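Local coordinates for protein short-chain type dehydrogenase/reductase (PDB 3SVT) that probably works as an NAD-dependent oxidoreductase of the short-chain dehydrogenase/reductase family, at residues Arg91-Val95 with Met138-Gly143; Arg188-Ile192 with Leu237-Ser243. One frame throughout, in Å; residues are numbered along the deposited sequence.

Interaction 1 (Arg91-Val95 with Met138-Gly143); sequences RLHGV and MVRGGG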
# COMPACT_ATOMS: atom_id res chain seq x y z
N ARG B 91 -13.59 18.36 -29.15
CA ARG B 91 -12.68 18.03 -28.06
C ARG B 91 -13.36 17.18 -27.02
O ARG B 91 -14.53 17.37 -26.75
CB ARG B 91 -12.14 19.30 -27.41
CG ARG B 91 -10.80 19.08 -26.71
CD ARG B 91 -10.22 20.37 -26.12
NE ARG B 91 -9.37 20.11 -24.96
CZ ARG B 91 -8.73 21.04 -24.25
NH1 ARG B 91 -8.81 22.32 -24.60
NH2 ARG B 91 -8.00 20.69 -23.20
N LEU B 92 -12.62 16.24 -26.42
CA LEU B 92 -13.13 15.39 -25.34
C LEU B 92 -12.38 15.78 -24.08
O LEU B 92 -11.17 15.58 -23.99
CB LEU B 92 -12.96 13.90 -25.64
CG LEU B 92 -13.34 12.91 -24.52
CD1 LEU B 92 -14.84 12.93 -24.24
CD2 LEU B 92 -12.90 11.51 -24.87
N HIS B 93 -13.09 16.36 -23.12
CA HIS B 93 -12.49 16.90 -21.91
C HIS B 93 -12.28 15.83 -20.85
O HIS B 93 -11.42 15.97 -19.98
CB HIS B 93 -13.36 18.03 -21.35
CG HIS B 93 -13.33 19.25 -22.21
ND1 HIS B 93 -14.18 19.43 -23.28
CD2 HIS B 93 -12.48 20.31 -22.22
CE1 HIS B 93 -13.90 20.58 -23.87
NE2 HIS B 93 -12.87 21.13 -23.25
N GLY B 94 -13.04 14.76 -20.89
CA GLY B 94 -12.84 13.75 -19.87
C GLY B 94 -13.73 12.55 -20.01
O GLY B 94 -14.62 12.53 -20.86
N VAL B 95 -13.49 11.58 -19.14
CA VAL B 95 -14.19 10.32 -19.17
C VAL B 95 -14.39 9.89 -17.75
O VAL B 95 -13.49 10.04 -16.93
CB VAL B 95 -13.35 9.20 -19.89
CG1 VAL B 95 -14.05 7.85 -19.81
CG2 VAL B 95 -13.11 9.55 -21.33
N MET B 138 -7.85 12.86 -25.96
CA MET B 138 -7.51 13.80 -24.89
C MET B 138 -6.08 14.30 -25.03
O MET B 138 -5.81 15.49 -24.79
CB MET B 138 -7.77 13.21 -23.49
CG MET B 138 -9.21 13.38 -23.03
SD MET B 138 -9.64 12.57 -21.46
CE MET B 138 -9.11 10.91 -21.84
N VAL B 139 -5.15 13.44 -25.45
CA VAL B 139 -3.80 13.88 -25.74
C VAL B 139 -3.79 14.89 -26.90
O VAL B 139 -3.22 15.98 -26.79
CB VAL B 139 -2.85 12.69 -26.05
CG1 VAL B 139 -1.50 13.19 -26.57
CG2 VAL B 139 -2.64 11.80 -24.80
N ARG B 140 -4.43 14.54 -28.01
CA ARG B 140 -4.54 15.48 -29.14
C ARG B 140 -5.21 16.81 -28.76
O ARG B 140 -4.87 17.86 -29.30
CB ARG B 140 -5.33 14.86 -30.30
CG ARG B 140 -4.79 13.54 -30.79
CD ARG B 140 -4.85 13.39 -32.30
NE ARG B 140 -4.88 11.98 -32.67
CZ ARG B 140 -5.98 11.29 -33.02
NH1 ARG B 140 -5.87 10.00 -33.31
NH2 ARG B 140 -7.17 11.88 -33.09
N GLY B 141 -6.17 16.76 -27.85
CA GLY B 141 -6.87 17.97 -27.40
C GLY B 141 -6.09 18.86 -26.44
O GLY B 141 -6.57 19.93 -26.09
N GLY B 142 -4.91 18.43 -26.01
CA GLY B 142 -4.09 19.24 -25.12
C GLY B 142 -4.26 18.94 -23.63
O GLY B 142 -3.77 19.69 -22.78
N GLY B 143 -4.96 17.85 -23.31
CA GLY B 143 -5.15 17.44 -21.93
C GLY B 143 -6.57 17.04 -21.61
O GLY B 143 -7.49 17.24 -22.41
O HOH W 1 -8.86 17.07 -24.71

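Interaction 2 (Arg188-Ile192 with Leu237-Ser243); sequences RVNSI and LLSDAAS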
# COMPACT_ATOMS: atom_id res chain seq x y z
N ARG B 188 -4.68 13.48 -16.96
CA ARG B 188 -4.68 12.92 -15.61
C ARG B 188 -5.54 11.66 -15.59
O ARG B 188 -6.56 11.58 -16.27
CB ARG B 188 -5.20 13.96 -14.61
CG ARG B 188 -4.49 15.31 -14.79
CD ARG B 188 -4.91 16.34 -13.80
NE ARG B 188 -6.24 16.91 -14.03
CZ ARG B 188 -7.35 16.57 -13.38
NH1 ARG B 188 -7.34 15.58 -12.45
NH2 ARG B 188 -8.49 17.21 -13.66
N VAL B 189 -5.10 10.67 -14.84
CA VAL B 189 -5.84 9.42 -14.74
C VAL B 189 -5.88 9.00 -13.28
O VAL B 189 -4.84 8.93 -12.61
CB VAL B 189 -5.22 8.26 -15.61
CG1 VAL B 189 -6.16 7.03 -15.62
CG2 VAL B 189 -4.91 8.75 -17.02
N ASN B 190 -7.09 8.75 -12.77
CA ASN B 190 -7.30 8.41 -11.37
C ASN B 190 -8.37 7.33 -11.25
O ASN B 190 -9.20 7.15 -12.16
CB ASN B 190 -7.73 9.64 -10.55
CG ASN B 190 -6.68 10.75 -10.52
OD1 ASN B 190 -5.68 10.62 -9.83
ND2 ASN B 190 -6.92 11.84 -11.23
N SER B 191 -8.36 6.62 -10.12
CA SER B 191 -9.38 5.61 -9.81
C SER B 191 -10.16 6.01 -8.54
O SER B 191 -9.59 6.51 -7.58
CB SER B 191 -8.77 4.23 -9.62
OG SER B 191 -9.75 3.32 -9.13
N ILE B 192 -11.47 5.76 -8.57
CA ILE B 192 -12.31 5.80 -7.41
C ILE B 192 -12.75 4.37 -7.02
O ILE B 192 -13.28 3.66 -7.88
CB ILE B 192 -13.57 6.66 -7.64
CG1 ILE B 192 -13.18 8.10 -8.06
CG2 ILE B 192 -14.45 6.68 -6.40
CD1 ILE B 192 -14.32 8.89 -8.58
N LEU B 237 -12.58 15.26 -9.41
CA LEU B 237 -11.39 14.82 -10.14
C LEU B 237 -11.38 15.25 -11.63
O LEU B 237 -10.31 15.40 -12.20
CB LEU B 237 -11.20 13.33 -10.05
CG LEU B 237 -10.85 12.75 -8.69
CD1 LEU B 237 -10.95 11.24 -8.78
CD2 LEU B 237 -9.44 13.20 -8.23
N LEU B 238 -12.56 15.41 -12.26
CA LEU B 238 -12.62 15.94 -13.63
C LEU B 238 -12.28 17.42 -13.71
O LEU B 238 -11.86 17.89 -14.76
CB LEU B 238 -14.00 15.72 -14.26
CG LEU B 238 -14.44 14.29 -14.56
CD1 LEU B 238 -15.95 14.23 -14.83
CD2 LEU B 238 -13.60 13.70 -15.70
N SER B 239 -12.52 18.15 -12.61
CA SER B 239 -12.46 19.60 -12.60
C SER B 239 -11.03 20.09 -12.50
O SER B 239 -10.10 19.35 -12.10
CB SER B 239 -13.25 20.17 -11.41
OG SER B 239 -12.46 20.14 -10.22
N ASP B 240 -10.87 21.38 -12.80
CA ASP B 240 -9.57 22.02 -12.72
C ASP B 240 -9.07 22.19 -11.28
O ASP B 240 -7.89 22.44 -11.07
CB ASP B 240 -9.63 23.40 -13.39
CG ASP B 240 -9.93 23.32 -14.89
OD1 ASP B 240 -9.85 22.22 -15.49
OD2 ASP B 240 -10.23 24.38 -15.46
N ALA B 241 -9.96 22.02 -10.31
CA ALA B 241 -9.58 22.05 -8.91
C ALA B 241 -8.71 20.85 -8.52
O ALA B 241 -8.13 20.84 -7.43
CB ALA B 241 -10.82 22.15 -8.00
N ALA B 242 -8.64 19.83 -9.39
CA ALA B 242 -7.77 18.64 -9.18
C ALA B 242 -6.67 18.52 -10.24
O ALA B 242 -6.16 17.43 -10.48
CB ALA B 242 -8.63 17.34 -9.16
N SER B 243 -6.29 19.65 -10.85
CA SER B 243 -5.37 19.66 -12.01
C SER B 243 -3.93 19.19 -11.70
O SER B 243 -3.12 18.97 -12.62
CB SER B 243 -5.34 21.05 -12.64
OG SER B 243 -4.84 22.01 -11.73
O HOH W 2 -9.50 19.53 -15.28

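Interaction 1 (Arg91-Val95 with Met138-Gly143)
Met138, on the last turn of helix 113-140, fits closely under the chain that leads into strand 94-97. Its CG lies only 3.1 Å from the carbonyl O of Leu92. The SD continues along the backbone to 3.8 Å from Gly94 CA. A bend at the last torsion (chi3 -54°) then carries CE to 4.3 Å from Val95 CG2, and Leu92 CG adds a looser apolar touch on Met138 CG. This end is buried, with the thioether chain lying against backbone as well as apolar side chains.

The other end is polar and faces solvent. Arg91 runs extended past Gly141, and its guanidinium lies flat over Gly141 O, with that oxygen 2.9 Å above the centre of the plane. Such an approach is electrostatic and not a hydrogen bond, since the N-H groups point along the plane. His93 NE2 lies over the opposite face, toward the rim. A water in the guanidinium plane accepts a hydrogen bond from Arg91 NE and lies 2.8 Å from Leu92 O and 2.7 Å from Gly143 O, tying strand lead-in to helix end. The helix closes in a Schellman motif, Gly143 N bonding back to Met138 O and Gly142 N to Val139 O, with Gly142 at positive phi.

Leu92 also packs on Val85 and Thr86 of helix 75-89, and Met138 reaches Val187 at the start of strand 187-198. Val95 pairs with Ser145 and Val147 of strand 144-149, so the contact closes the crossover from strand 94-97 through helix 113-140 to its parallel neighbour.

Interaction 2 (Arg188-Ile192 with Leu237-Ser243)
Arg188 points its guanidinium end-on at Leu237 O, which takes hydrogen bonds from NH1 and NH2, both 3.0 Å long. Neither is straight (each is bent by nearly 40° at the hydrogen), as expected when two nitrogens share one oxygen. The NH1 bond lies in the carbonyl plane, while NH2 is tilted 27° from it. Leu237 O also accepts from Ser145 OG, so this carbonyl at the end of helix 227-238 has three donors, and Val245 O takes a further bond from NH1.

At the guanidinium edge a water accepts from Arg188 NH2 at 3.0 Å and donates to Leu238 O and to Asp240 OD1, the latter at 2.7 Å. It thereby links the arginine to a carboxylate that it does not touch; Asp240 OD2 forms a salt bridge with Arg12. The bend at chi3 (-74°) turns the guanidinium across the 239-243 turn, whose Ala242-Ser243 peptide covers one of its faces. Within that turn Ser239 OG accepts from Ala241 N, an ST turn.

Farther along the strand the contact becomes apolar. Leu237 CD1 touches both Asn190 CB, at 4.0 Å, and Ile192 CG1, at 3.9 Å. The amide of Asn190 is taken up by Gln248 N and Val245 O.

Strand 187-198 lies in the parallel sheet beside strand 144-149, with helix 163-182 packed against Val189 and helix 227-238 on the face of Arg188, Asn190 and Ile192. Leu221 of the third subunit packs on Arg188, bringing the subunit interface up to this buried arginine.

How the interactions relate
Interactions 1 and 2 lie about 13 Å apart between centres, both on the parallel sheet of the Rossmann-type fold. Strand 144-149 stands between their strands: Ser145 bonds through its backbone to His93 and Val95 of interaction 1, and through its OG to Leu237 O of interaction 2. They also meet directly, since Leu238 CD2 packs 4.2 Å from Gly94 CA and 3.9 Å from Val95 O. Both segments of interaction 1 come earlier in the chain than those of interaction 2. Arg188 bonds directly to a helix-end carbonyl, whereas Arg91 lies over Gly141 O and is linked to the other segment through a water. No cofactor or substrate atom takes part in either contact.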